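Local coordinates for protein restriction endonuclease (Mycobacterium sp., PDB 4F0Q) that cleaves DNA in a manner that depends on cytosine methylation, working as a tetrameric restriction endonuclease, at residues A[73-85]-A[224-237]. Residues are numbered along the deposited sequence; the frame is centred on the assembly and turned at random.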
ATOM      1  N   GLU A  73     -42.953 -13.168  11.848  1.00 31.64           N
ATOM      2  CA  GLU A  73     -42.677 -11.825  12.348  1.00 28.97           C
ATOM      3  C   GLU A  73     -43.413 -11.519  13.652  1.00 30.18           C
ATOM      4  O   GLU A  73     -44.586 -11.854  13.809  1.00 40.07           O
ATOM      5  CB  GLU A  73     -43.023 -10.781  11.285  1.00 29.36           C
ATOM      6  CG  GLU A  73     -42.474  -9.401  11.581  1.00 34.72           C
ATOM      7  CD  GLU A  73     -42.671  -8.433  10.432  1.00 35.18           C
ATOM      8  OE1 GLU A  73     -43.441  -8.757   9.504  1.00 34.02           O
ATOM      9  OE2 GLU A  73     -42.050  -7.348  10.456  1.00 35.77           O
ATOM     10  N   VAL A  74     -42.710 -10.879  14.582  1.00 29.27           N
ATOM     11  CA  VAL A  74     -43.276 -10.545  15.885  1.00 20.88           C
ATOM     12  C   VAL A  74     -43.859  -9.135  15.905  1.00 25.38           C
ATOM     13  O   VAL A  74     -43.181  -8.168  15.562  1.00 24.06           O
ATOM     14  CB  VAL A  74     -42.219 -10.657  17.002  1.00 24.54           C
ATOM     15  CG1 VAL A  74     -42.796 -10.195  18.332  1.00 29.00           C
ATOM     16  CG2 VAL A  74     -41.705 -12.083  17.106  1.00 26.44           C
ATOM     17  N   VAL A  75     -45.121  -9.027  16.310  1.00 29.83           N
ATOM     18  CA  VAL A  75     -45.764  -7.728  16.459  1.00 30.54           C
ATOM     19  C   VAL A  75     -45.524  -7.189  17.865  1.00 27.72           C
ATOM     20  O   VAL A  75     -46.125  -7.658  18.832  1.00 25.09           O
ATOM     21  CB  VAL A  75     -47.278  -7.806  16.186  1.00 24.75           C
ATOM     22  CG1 VAL A  75     -47.914  -6.431  16.318  1.00 17.90           C
ATOM     23  CG2 VAL A  75     -47.538  -8.385  14.805  1.00 25.18           C
ATOM     24  N   GLY A  76     -44.636  -6.207  17.975  1.00 31.12           N
ATOM     25  CA  GLY A  76     -44.320  -5.611  19.258  1.00 26.82           C
ATOM     26  C   GLY A  76     -45.243  -4.460  19.596  1.00 27.71           C
ATOM     27  O   GLY A  76     -46.084  -4.077  18.780  1.00 27.82           O
ATOM     28  N   PRO A  77     -45.095  -3.901  20.807  1.00 29.80           N
ATOM     29  CA  PRO A  77     -45.896  -2.757  21.252  1.00 30.21           C
ATOM     30  C   PRO A  77     -45.625  -1.540  20.380  1.00 27.24           C
ATOM     31  O   PRO A  77     -46.555  -0.848  19.968  1.00 24.95           O
ATOM     32  CB  PRO A  77     -45.380  -2.499  22.674  1.00 30.66           C
ATOM     33  CG  PRO A  77     -44.719  -3.772  23.088  1.00 26.91           C
ATOM     34  CD  PRO A  77     -44.140  -4.341  21.836  1.00 25.14           C
ATOM     35  N   ASP A  78     -44.349  -1.294  20.105  1.00 27.82           N
ATOM     36  CA  ASP A  78     -43.938  -0.159  19.290  1.00 27.37           C
ATOM     37  C   ASP A  78     -44.218  -0.403  17.812  1.00 29.86           C
ATOM     38  O   ASP A  78     -44.841   0.424  17.145  1.00 32.91           O
ATOM     39  CB  ASP A  78     -42.453   0.149  19.513  1.00 28.64           C
ATOM     40  CG  ASP A  78     -41.572  -1.079  19.371  1.00 29.35           C
ATOM     41  OD1 ASP A  78     -42.090  -2.207  19.514  1.00 30.63           O
ATOM     42  OD2 ASP A  78     -40.359  -0.916  19.119  1.00 28.26           O
ATOM     43  N   ARG A  79     -43.755  -1.544  17.310  1.00 29.72           N
ATOM     44  CA  ARG A  79     -43.937  -1.905  15.911  1.00 25.55           C
ATOM     45  C   ARG A  79     -43.604  -3.374  15.684  1.00 30.85           C
ATOM     46  O   ARG A  79     -43.078  -4.046  16.572  1.00 29.95           O
ATOM     47  CB  ARG A  79     -43.064  -1.028  15.011  1.00 26.31           C
ATOM     48  CG  ARG A  79     -41.589  -1.016  15.380  1.00 25.56           C
ATOM     49  CD  ARG A  79     -41.112   0.403  15.644  1.00 27.64           C
ATOM     50  NE  ARG A  79     -39.682   0.565  15.397  1.00 30.41           N
ATOM     51  CZ  ARG A  79     -38.755   0.618  16.347  1.00 28.97           C
ATOM     52  NH1 ARG A  79     -39.102   0.524  17.623  1.00 31.08           N
ATOM     53  NH2 ARG A  79     -37.478   0.768  16.020  1.00 24.92           N
ATOM     54  N   SER A  80     -43.915  -3.864  14.490  1.00 32.01           N
ATOM     55  CA  SER A  80     -43.616  -5.242  14.126  1.00 31.90           C
ATOM     56  C   SER A  80     -42.136  -5.379  13.783  1.00 28.13           C
ATOM     57  O   SER A  80     -41.509  -4.423  13.325  1.00 30.01           O
ATOM     58  CB  SER A  80     -44.481  -5.675  12.942  1.00 33.59           C
ATOM     59  OG  SER A  80     -44.308  -7.053  12.663  1.00 37.35           O
ATOM     60  N   ARG A  81     -41.577  -6.564  14.007  1.00 29.21           N
ATOM     61  CA  ARG A  81     -40.150  -6.776  13.784  1.00 24.86           C
ATOM     62  C   ARG A  81     -39.797  -8.237  13.509  1.00 19.99           C
ATOM     63  O   ARG A  81     -40.436  -9.153  14.025  1.00 17.16           O
ATOM     64  CB  ARG A  81     -39.345  -6.278  14.988  1.00 19.81           C
ATOM     65  CG  ARG A  81     -39.540  -7.113  16.245  1.00 19.10           C
ATOM     66  CD  ARG A  81     -38.621  -6.669  17.367  1.00 17.59           C
ATOM     67  NE  ARG A  81     -38.766  -7.511  18.550  1.00 19.49           N
ATOM     68  CZ  ARG A  81     -39.666  -7.308  19.506  1.00 20.29           C
ATOM     69  NH1 ARG A  81     -40.507  -6.285  19.421  1.00 20.71           N
ATOM     70  NH2 ARG A  81     -39.727  -8.125  20.548  1.00 19.60           N
ATOM     71  N   ARG A  82     -38.769  -8.440  12.693  1.00 21.92           N
ATOM     72  CA  ARG A  82     -38.227  -9.770  12.457  1.00 21.98           C
ATOM     73  C   ARG A  82     -37.187 -10.076  13.532  1.00 18.52           C
ATOM     74  O   ARG A  82     -36.195  -9.358  13.670  1.00 15.11           O
ATOM     75  CB  ARG A  82     -37.592  -9.851  11.068  1.00 22.53           C
ATOM     76  CG  ARG A  82     -37.301 -11.265  10.595  1.00 22.23           C
ATOM     77  CD  ARG A  82     -38.564 -11.961  10.112  1.00 29.01           C
ATOM     78  NE  ARG A  82     -39.182 -11.251   8.994  1.00 27.48           N
ATOM     79  CZ  ARG A  82     -40.212 -11.713   8.293  1.00 30.20           C
ATOM     80  NH1 ARG A  82     -40.742 -12.891   8.589  1.00 36.42           N
ATOM     81  NH2 ARG A  82     -40.710 -10.998   7.292  1.00 27.42           N
ATOM     82  N   ALA A  83     -37.423 -11.139  14.295  1.00 22.09           N
ATOM     83  CA  ALA A  83     -36.568 -11.490  15.426  1.00 14.04           C
ATOM     84  C   ALA A  83     -35.125 -11.774  15.015  1.00 14.50           C
ATOM     85  O   ALA A  83     -34.191 -11.183  15.557  1.00 14.55           O
ATOM     86  CB  ALA A  83     -37.148 -12.679  16.175  1.00 16.17           C
ATOM     87  N   LEU A  84     -34.950 -12.680  14.061  1.00 16.03           N
ATOM     88  CA  LEU A  84     -33.617 -13.049  13.597  1.00 14.68           C
ATOM     89  C   LEU A  84     -33.681 -13.803  12.277  1.00 15.27           C
ATOM     90  O   LEU A  84     -34.755 -14.194  11.822  1.00 19.72           O
ATOM     91  CB  LEU A  84     -32.896 -13.910  14.640  1.00 15.98           C
ATOM     92  CG  LEU A  84     -33.202 -15.413  14.672  1.00 17.58           C
ATOM     93  CD1 LEU A  84     -32.209 -16.133  15.572  1.00 18.67           C
ATOM     94  CD2 LEU A  84     -34.626 -15.694  15.128  1.00 21.95           C
ATOM     95  N   ILE A  85     -32.518 -13.999  11.667  1.00 18.68           N
ATOM     96  CA  ILE A  85     -32.397 -14.854  10.495  1.00 15.87           C
ATOM     97  C   ILE A  85     -31.373 -15.950  10.763  1.00 16.76           C
ATOM     98  O   ILE A  85     -30.194 -15.673  10.984  1.00 22.06           O
ATOM     99  CB  ILE A  85     -32.001 -14.061   9.238  1.00 16.21           C
ATOM    100  CG1 ILE A  85     -33.133 -13.119   8.824  1.00 16.81           C
ATOM    101  CG2 ILE A  85     -31.666 -15.008   8.096  1.00 17.63           C
ATOM    102  CD1 ILE A  85     -32.851 -12.349   7.557  1.00 13.31           C
ATOM    103  N   ILE A 224     -32.333 -13.296  21.806  1.00 21.43           N
ATOM    104  CA  ILE A 224     -33.345 -13.751  20.862  1.00 25.65           C
ATOM    105  C   ILE A 224     -34.699 -13.901  21.548  1.00 22.63           C
ATOM    106  O   ILE A 224     -35.734 -13.590  20.960  1.00 23.52           O
ATOM    107  CB  ILE A 224     -32.930 -15.078  20.194  1.00 25.10           C
ATOM    108  CG1 ILE A 224     -31.602 -14.899  19.459  1.00 29.38           C
ATOM    109  CG2 ILE A 224     -33.999 -15.556  19.226  1.00 18.95           C
ATOM    110  CD1 ILE A 224     -31.621 -13.767  18.453  1.00 26.73           C
ATOM    111  N   ASP A 225     -34.682 -14.366  22.795  1.00 24.16           N
ATOM    112  CA  ASP A 225     -35.901 -14.474  23.591  1.00 18.94           C
ATOM    113  C   ASP A 225     -36.591 -13.121  23.681  1.00 18.41           C
ATOM    114  O   ASP A 225     -37.804 -13.020  23.507  1.00 21.70           O
ATOM    115  CB  ASP A 225     -35.592 -14.980  25.000  1.00 22.41           C
ATOM    116  CG  ASP A 225     -35.028 -16.385  25.009  1.00 22.38           C
ATOM    117  OD1 ASP A 225     -35.038 -17.043  23.947  1.00 19.16           O
ATOM    118  OD2 ASP A 225     -34.583 -16.838  26.086  1.00 22.19           O
ATOM    119  N   ASP A 226     -35.805 -12.084  23.950  1.00 22.10           N
ATOM    120  CA  ASP A 226     -36.326 -10.726  24.028  1.00 20.77           C
ATOM    121  C   ASP A 226     -36.807 -10.243  22.665  1.00 20.71           C
ATOM    122  O   ASP A 226     -37.870  -9.632  22.562  1.00 23.20           O
ATOM    123  CB  ASP A 226     -35.269  -9.770  24.583  1.00 19.54           C
ATOM    124  CG  ASP A 226     -34.866 -10.112  26.001  1.00 18.81           C
ATOM    125  OD1 ASP A 226     -35.661 -10.772  26.701  1.00 21.72           O
ATOM    126  OD2 ASP A 226     -33.756  -9.720  26.416  1.00 23.38           O
ATOM    127  N   ARG A 227     -36.027 -10.516  21.622  1.00 21.13           N
ATOM    128  CA  ARG A 227     -36.431 -10.135  20.270  1.00 15.87           C
ATOM    129  C   ARG A 227     -37.681 -10.887  19.804  1.00 21.68           C
ATOM    130  O   ARG A 227     -38.469 -10.364  19.017  1.00 16.07           O
ATOM    131  CB  ARG A 227     -35.283 -10.323  19.275  1.00 14.92           C
ATOM    132  CG  ARG A 227     -34.188  -9.274  19.393  1.00 16.35           C
ATOM    133  CD  ARG A 227     -33.297  -9.258  18.158  1.00 16.98           C
ATOM    134  NE  ARG A 227     -34.058  -9.005  16.937  1.00 13.78           N
ATOM    135  CZ  ARG A 227     -34.348  -7.793  16.474  1.00 11.64           C
ATOM    136  NH1 ARG A 227     -33.942  -6.715  17.127  1.00 14.85           N
ATOM    137  NH2 ARG A 227     -35.048  -7.659  15.355  1.00 14.16           N
ATOM    138  N   ARG A 228     -37.857 -12.110  20.294  1.00 19.40           N
ATOM    139  CA  ARG A 228     -39.043 -12.897  19.973  1.00 20.05           C
ATOM    140  C   ARG A 228     -40.191 -12.571  20.924  1.00 21.46           C
ATOM    141  O   ARG A 228     -41.317 -13.025  20.729  1.00 21.61           O
ATOM    142  CB  ARG A 228     -38.739 -14.396  20.031  1.00 22.02           C
ATOM    143  CG  ARG A 228     -37.791 -14.897  18.955  1.00 21.45           C
ATOM    144  CD  ARG A 228     -37.583 -16.397  19.072  1.00 19.24           C
ATOM    145  NE  ARG A 228     -38.785 -17.146  18.720  1.00 20.35           N
ATOM    146  CZ  ARG A 228     -38.970 -18.435  18.992  1.00 19.15           C
ATOM    147  NH1 ARG A 228     -38.031 -19.117  19.631  1.00 18.76           N
ATOM    148  NH2 ARG A 228     -40.094 -19.037  18.632  1.00 18.61           N
ATOM    149  N   ASN A 229     -39.894 -11.787  21.955  1.00 23.29           N
ATOM    150  CA  ASN A 229     -40.892 -11.422  22.952  1.00 21.54           C
ATOM    151  C   ASN A 229     -41.799 -10.301  22.454  1.00 22.37           C
ATOM    152  O   ASN A 229     -41.347  -9.180  22.223  1.00 21.93           O
ATOM    153  CB  ASN A 229     -40.211 -11.012  24.259  1.00 21.74           C
ATOM    154  CG  ASN A 229     -41.120 -11.156  25.462  1.00 23.38           C
ATOM    155  OD1 ASN A 229     -42.341 -11.045  25.351  1.00 26.87           O
ATOM    156  ND2 ASN A 229     -40.527 -11.404  26.624  1.00 25.30           N
ATOM    157  N   ALA A 230     -43.082 -10.611  22.294  1.00 26.13           N
ATOM    158  CA  ALA A 230     -44.048  -9.647  21.778  1.00 22.95           C
ATOM    159  C   ALA A 230     -44.382  -8.568  22.803  1.00 20.40           C
ATOM    160  O   ALA A 230     -44.896  -7.505  22.454  1.00 21.71           O
ATOM    161  CB  ALA A 230     -45.313 -10.357  21.320  1.00 23.66           C
ATOM    162  N   ALA A 231     -44.083  -8.846  24.068  1.00 19.90           N
ATOM    163  CA  ALA A 231     -44.363  -7.904  25.146  1.00 20.76           C
ATOM    164  C   ALA A 231     -43.310  -6.804  25.211  1.00 25.50           C
ATOM    165  O   ALA A 231     -43.527  -5.759  25.826  1.00 25.15           O
ATOM    166  CB  ALA A 231     -44.449  -8.636  26.475  1.00 23.60           C
ATOM    167  N   LEU A 232     -42.170  -7.046  24.571  1.00 28.19           N
ATOM    168  CA  LEU A 232     -41.056  -6.106  24.606  1.00 24.27           C
ATOM    169  C   LEU A 232     -40.934  -5.322  23.305  1.00 23.89           C
ATOM    170  O   LEU A 232     -41.031  -5.887  22.216  1.00 21.52           O
ATOM    171  CB  LEU A 232     -39.745  -6.847  24.877  1.00 18.85           C
ATOM    172  CG  LEU A 232     -39.677  -7.695  26.147  1.00 22.61           C
ATOM    173  CD1 LEU A 232     -38.333  -8.394  26.244  1.00 24.14           C
ATOM    174  CD2 LEU A 232     -39.932  -6.841  27.376  1.00 21.93           C
ATOM    175  N   ALA A 233     -40.719  -4.016  23.427  1.00 25.57           N
ATOM    176  CA  ALA A 233     -40.440  -3.178  22.268  1.00 23.59           C
ATOM    177  C   ALA A 233     -39.053  -3.520  21.741  1.00 21.63           C
ATOM    178  O   ALA A 233     -38.251  -4.127  22.447  1.00 19.76           O
ATOM    179  CB  ALA A 233     -40.523  -1.708  22.644  1.00 22.69           C
ATOM    180  N   ALA A 234     -38.774  -3.130  20.501  1.00 23.93           N
ATOM    181  CA  ALA A 234     -37.491  -3.437  19.871  1.00 22.02           C
ATOM    182  C   ALA A 234     -36.317  -2.839  20.641  1.00 21.00           C
ATOM    183  O   ALA A 234     -35.233  -3.418  20.682  1.00 20.42           O
ATOM    184  CB  ALA A 234     -37.481  -2.956  18.429  1.00 22.46           C
ATOM    185  N   GLY A 235     -36.544  -1.682  21.254  1.00 23.93           N
ATOM    186  CA  GLY A 235     -35.515  -1.017  22.033  1.00 21.58           C
ATOM    187  C   GLY A 235     -35.337  -1.622  23.413  1.00 19.33           C
ATOM    188  O   GLY A 235     -34.422  -1.253  24.147  1.00 21.15           O
ATOM    189  N   GLU A 236     -36.217  -2.554  23.764  1.00 16.14           N
ATOM    190  CA  GLU A 236     -36.148  -3.228  25.054  1.00 17.39           C
ATOM    191  C   GLU A 236     -35.556  -4.626  24.908  1.00 22.33           C
ATOM    192  O   GLU A 236     -35.624  -5.438  25.832  1.00 21.99           O
ATOM    193  CB  GLU A 236     -37.541  -3.324  25.678  1.00 21.64           C
ATOM    194  CG  GLU A 236     -38.232  -1.985  25.881  1.00 26.80           C
ATOM    195  CD  GLU A 236     -39.646  -2.137  26.412  1.00 22.88           C
ATOM    196  OE1 GLU A 236     -40.292  -1.107  26.692  1.00 28.15           O
ATOM    197  OE2 GLU A 236     -40.110  -3.288  26.546  1.00 23.57           O
ATOM    198  N   THR A 237     -34.974  -4.901  23.744  1.00 22.60           N
ATOM    199  CA  THR A 237     -34.458  -6.230  23.437  1.00 18.41           C
ATOM    200  C   THR A 237     -32.935  -6.277  23.405  1.00 16.78           C
ATOM    201  O   THR A 237     -32.351  -7.229  22.890  1.00 19.13           O
ATOM    202  CB  THR A 237     -34.987  -6.734  22.080  1.00 16.70           C
ATOM    203  OG1 THR A 237     -34.533  -5.863  21.036  1.00 20.81           O
ATOM    204  CG2 THR A 237     -36.504  -6.770  22.078  1.00 17.44           C
TER
HETATM  205  O   HOH W   1     -37.973   0.425  19.771  1.00 22.82           O
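Arg-81 and Arg-227 carry this contact between a two-stranded hairpin, strands 74-75 and 80-81, and the end of helix 222-227 with the loop that follows, and each is a donor to the other segment's main chain. The chain of Arg-81, extended from CG to NE, pushes its guanidinium among carbonyls that the turning backbone directs inward. NE of Arg-81 bonds Arg-227 O at 2.9 Å and NH1 of Arg-81 bonds Leu-232 O at 2.9 Å, while NH2 adds weak bonds to the backbone O of Asp-226 and of Asn-229. These acceptors lie round the edge of the guanidinium, but the NE and NH1 bonds are bent (133°) and tilted from its plane, as expected when one group serves several carbonyls; CG2 of Thr-237 sits over one face. Arg-227 answers in the opposite direction. Its chain bends at chi3 (58°), bringing NE of Arg-227 to a lone pair of Ala-83 O at 2.6 Å and NH2 of Arg-227 to Arg-82 O at 2.7 Å, both acceptors in its guanidinium plane; NH1 and NH2 also reach Leu-151 O and Leu-152 O.

At the hairpin's turn, OD2 of Asp-78 accepts a hydrogen bond from Ala-234 N at 3.1 Å, on the syn side but tilted out of the carboxylate plane. Neighbouring Arg-79 pairs through NH1 with Glu-148.

The Pro-77 ring packs by van der Waals contact on the turn's carbonyls, CD against Ala-230 O. Among apolar groups, CG1 of Val-74 rests on CB of Ala-230 at 3.9 Å. The methyl of Ala-83, small enough to let the backbones come close, meets CG of Arg-228. Leu-84 and Ile-224 cross at about a right angle, CD1 to CD1 at 3.8 Å, and both touch Phe-157 of strand 156-166.

Within the AspBHI-type N-terminal region, two buried arginines thus bind main-chain carbonyls across the contact, adding to backbone bonds some already have, and fix how hairpin and loop are set against each other.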